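Local structure of transmembrane protein (Bartonella henselae, 3PAM) at residues 24-27 against 28-31; 217-220 against 221-225. The protein probably binds peptides outside the membrane for an oligopeptide ABC transporter, being part of a family 5 extracellular solute-binding protein. All coordinates share one frame; numbering follows the deposited sequence.

Interaction 1 (24-27 against 28-31); sequences QALS and ILFD
Ile28 and Leu29 are tied one turn back to Gln24 and Ala25 by regular helical hydrogen bonds, Ile28 N to Gln24 O at 3.1 Å and Leu29 N to Ala25 O at 3.0 Å. The next amide is held less firmly: Phe30 N makes two weak bonds, to Leu26 O at 3.3 Å and to Ser27 O at 3.4 Å, and with psi near 130° Phe30 already runs extended.

The apolar contact is a methyl meeting, Leu26 CD2 against Leu29 CD1 at 3.8 Å, the two side chains crossing obliquely. Both leucines also touch Leu151 of helix 138-152, and branched apolar chains suit this buried face. Ile28 lays CG1 beside Gln24 O at 3.2 Å, because CG1 stands anti to the carbonyl carbon (chi1 -59°). Phe30 sends its ring away from the helix to meet Phe147 edge-to-face.

Asp31 OD1 accepts a hydrogen bond from Trp34 N and is also bonded to Thr92 OG1, the short carboxylate reaching an amide of the following turn. The arrangement is a buried corner between two helices, the first giving way to extended chain by Phe30, the second N-capped by Asp31.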
# COMPACT_ATOMS: atom_id res chain seq x y z
N GLN A 24 -3.69 3.01 -6.30
CA GLN A 24 -3.06 4.31 -6.25
C GLN A 24 -4.10 5.41 -5.94
O GLN A 24 -3.87 6.26 -5.08
CB GLN A 24 -2.35 4.58 -7.57
CG GLN A 24 -1.18 5.50 -7.48
CD GLN A 24 -0.78 6.02 -8.86
OE1 GLN A 24 -1.06 5.37 -9.86
NE2 GLN A 24 -0.14 7.18 -8.91
N ALA A 25 -5.25 5.33 -6.59
CA ALA A 25 -6.35 6.28 -6.34
C ALA A 25 -6.86 6.22 -4.90
O ALA A 25 -7.03 7.26 -4.27
CB ALA A 25 -7.49 6.02 -7.30
N LEU A 26 -7.11 5.01 -4.38
CA LEU A 26 -7.66 4.89 -3.03
C LEU A 26 -6.67 5.38 -1.99
O LEU A 26 -7.07 5.98 -0.98
CB LEU A 26 -8.09 3.45 -2.70
CG LEU A 26 -9.27 2.81 -3.46
CD1 LEU A 26 -10.14 2.02 -2.54
CD2 LEU A 26 -10.11 3.79 -4.22
N SER A 27 -5.39 5.11 -2.24
CA SER A 27 -4.30 5.60 -1.42
C SER A 27 -4.32 7.12 -1.32
O SER A 27 -4.23 7.67 -0.23
CB SER A 27 -2.96 5.14 -1.97
OG SER A 27 -1.93 5.41 -1.04
N ILE A 28 -4.48 7.79 -2.45
CA ILE A 28 -4.59 9.25 -2.45
C ILE A 28 -5.84 9.75 -1.70
O ILE A 28 -5.77 10.75 -0.99
CB ILE A 28 -4.59 9.78 -3.89
CG1 ILE A 28 -3.29 9.36 -4.59
CG2 ILE A 28 -4.78 11.30 -3.90
CD1 ILE A 28 -3.24 9.74 -6.06
N LEU A 29 -6.95 9.05 -1.87
CA LEU A 29 -8.22 9.43 -1.25
C LEU A 29 -8.19 9.45 0.27
O LEU A 29 -9.00 10.12 0.93
CB LEU A 29 -9.33 8.47 -1.71
CG LEU A 29 -9.97 8.73 -3.07
CD1 LEU A 29 -10.62 7.49 -3.63
CD2 LEU A 29 -10.99 9.80 -2.87
N PHE A 30 -7.25 8.72 0.84
CA PHE A 30 -7.15 8.70 2.27
C PHE A 30 -6.41 9.93 2.72
O PHE A 30 -5.34 10.26 2.18
CB PHE A 30 -6.48 7.42 2.76
CG PHE A 30 -6.16 7.44 4.22
CD1 PHE A 30 -7.18 7.46 5.17
CD2 PHE A 30 -4.83 7.47 4.64
CE1 PHE A 30 -6.88 7.49 6.53
CE2 PHE A 30 -4.51 7.49 6.01
CZ PHE A 30 -5.52 7.50 6.95
N ASP A 31 -7.02 10.60 3.70
CA ASP A 31 -6.56 11.85 4.26
C ASP A 31 -5.97 11.60 5.64
O ASP A 31 -6.69 11.60 6.65
CB ASP A 31 -7.77 12.82 4.37
CG ASP A 31 -7.42 14.13 5.04
OD1 ASP A 31 -6.33 14.23 5.64
OD2 ASP A 31 -8.24 15.09 4.97

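Interaction 2 (217-220 against 221-225)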
# COMPACT_ATOMS: atom_id res chain seq x y z
N PRO A 217 7.27 -10.64 -11.02
CA PRO A 217 8.64 -11.10 -11.26
C PRO A 217 9.70 -10.09 -10.83
O PRO A 217 10.82 -10.47 -10.49
CB PRO A 217 8.69 -11.29 -12.78
CG PRO A 217 7.30 -11.65 -13.14
CD PRO A 217 6.42 -10.83 -12.22
N ALA A 218 9.34 -8.81 -10.84
CA ALA A 218 10.27 -7.75 -10.47
C ALA A 218 10.57 -7.85 -9.00
O ALA A 218 11.72 -7.79 -8.57
CB ALA A 218 9.69 -6.37 -10.81
N ILE A 219 9.51 -8.01 -8.22
CA ILE A 219 9.62 -8.16 -6.78
C ILE A 219 10.50 -9.37 -6.41
O ILE A 219 11.41 -9.24 -5.60
CB ILE A 219 8.25 -8.29 -6.17
CG1 ILE A 219 7.47 -7.03 -6.53
CG2 ILE A 219 8.37 -8.52 -4.65
CD1 ILE A 219 6.19 -6.86 -5.82
N ASP A 220 10.22 -10.51 -7.03
CA ASP A 220 10.98 -11.73 -6.76
C ASP A 220 12.44 -11.55 -7.12
O ASP A 220 13.32 -11.94 -6.35
CB ASP A 220 10.40 -12.93 -7.52
CG ASP A 220 9.05 -13.36 -6.98
OD1 ASP A 220 8.47 -12.64 -6.14
OD2 ASP A 220 8.56 -14.42 -7.41
N ALA A 221 12.69 -10.96 -8.30
CA ALA A 221 14.03 -10.62 -8.75
C ALA A 221 14.81 -9.73 -7.77
O ALA A 221 15.98 -9.99 -7.51
CB ALA A 221 14.00 -9.98 -10.17
N MSE A 222 14.18 -8.67 -7.26
CA MSE A 222 14.83 -7.81 -6.27
C MSE A 222 15.15 -8.58 -4.97
O MSE A 222 16.23 -8.42 -4.41
CB MSE A 222 13.99 -6.58 -5.95
CG MSE A 222 13.87 -5.57 -7.09
SE MSE A 222 15.51 -5.35 -8.13
CE MSE A 222 15.19 -6.63 -9.58
N ILE A 223 14.22 -9.42 -4.54
CA ILE A 223 14.41 -10.20 -3.33
C ILE A 223 15.61 -11.12 -3.49
O ILE A 223 16.43 -11.23 -2.58
CB ILE A 223 13.15 -11.01 -2.94
CG1 ILE A 223 12.00 -10.07 -2.57
CG2 ILE A 223 13.44 -11.90 -1.72
CD1 ILE A 223 10.65 -10.76 -2.52
N THR A 224 15.72 -11.75 -4.66
CA THR A 224 16.85 -12.59 -4.99
C THR A 224 18.14 -11.80 -5.01
O THR A 224 19.19 -12.32 -4.60
CB THR A 224 16.65 -13.32 -6.35
OG1 THR A 224 15.65 -14.33 -6.20
CG2 THR A 224 17.96 -14.00 -6.83
N ALA A 225 18.07 -10.55 -5.46
CA ALA A 225 19.24 -9.67 -5.50
C ALA A 225 19.72 -9.26 -4.10
O ALA A 225 20.92 -9.19 -3.85
CB ALA A 225 18.97 -8.44 -6.39
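Across the contact the peptide group after Asp220 meets Thr224 at its carbonyl oxygen, while the Asp220 carboxylate has its partner outside the helix, Ser200 OG on OD2. Asp220 O accepts a hydrogen bond from Thr224 N at 2.9 Å and, weakly, one from Thr224 OG1 at 3.3 Å. The threonine hydroxyl comes back to the preceding turn because OG1 sits beside its own backbone N (chi1 -71°), a usual way for threonine to reach back to a backbone oxygen on an exposed helix surface.

Earlier in the helix, Pro217 O, Ala218 O and Ile219 O accept hydrogen bonds from the amides of Ala221, Met222 and Ile223, the first of them with Pro217 O and Ala221 N 2.9 Å apart. Proline, lacking an N-H, fits this first turn, where no earlier helical carbonyl needs that donor.

On the apolar side, Ile219 CG2 and Ile223 CD1 meet at 3.8 Å, and both isoleucines press on Trp198. Ile223 CG1 also lies 3.2 Å from Ile219 O. The selenomethionine Met222 passes CG by Ala218 O at 3.4 Å, then bends at its next two torsions and packs on Leu70, Leu71 and Ile245. Ala221, with only a methyl to place, brings CB to 3.2 Å from Pro217 O.

The chemistry implies an amphipathic helix: hydrocarbon faces its neighbours, while the carboxylate is held by Ser200 and the hydroxyl is bonded weakly to Asp220 O.

In the fold
Following the chain from the N terminus, strand 5-10 leads into helix 20-29, where interaction 1 closes no more than a helical turn before the corner into helix 32-38. Interaction 2 comes almost two hundred residues later, in the first turns of helix 217-228. The two are in series, neither nesting nor crossing, with centres about 27 Å apart on opposite sides of the chain's centre. Residues 24-31 join helices 99-111 and 138-152 to strand 252-257; residues 217-225 join helices 65-71, 193-198 and 232-249. After helix 232-249 the chain passes through Ser250, which Gln24 touches, into strand 252-257, and so links the surroundings of both contacts.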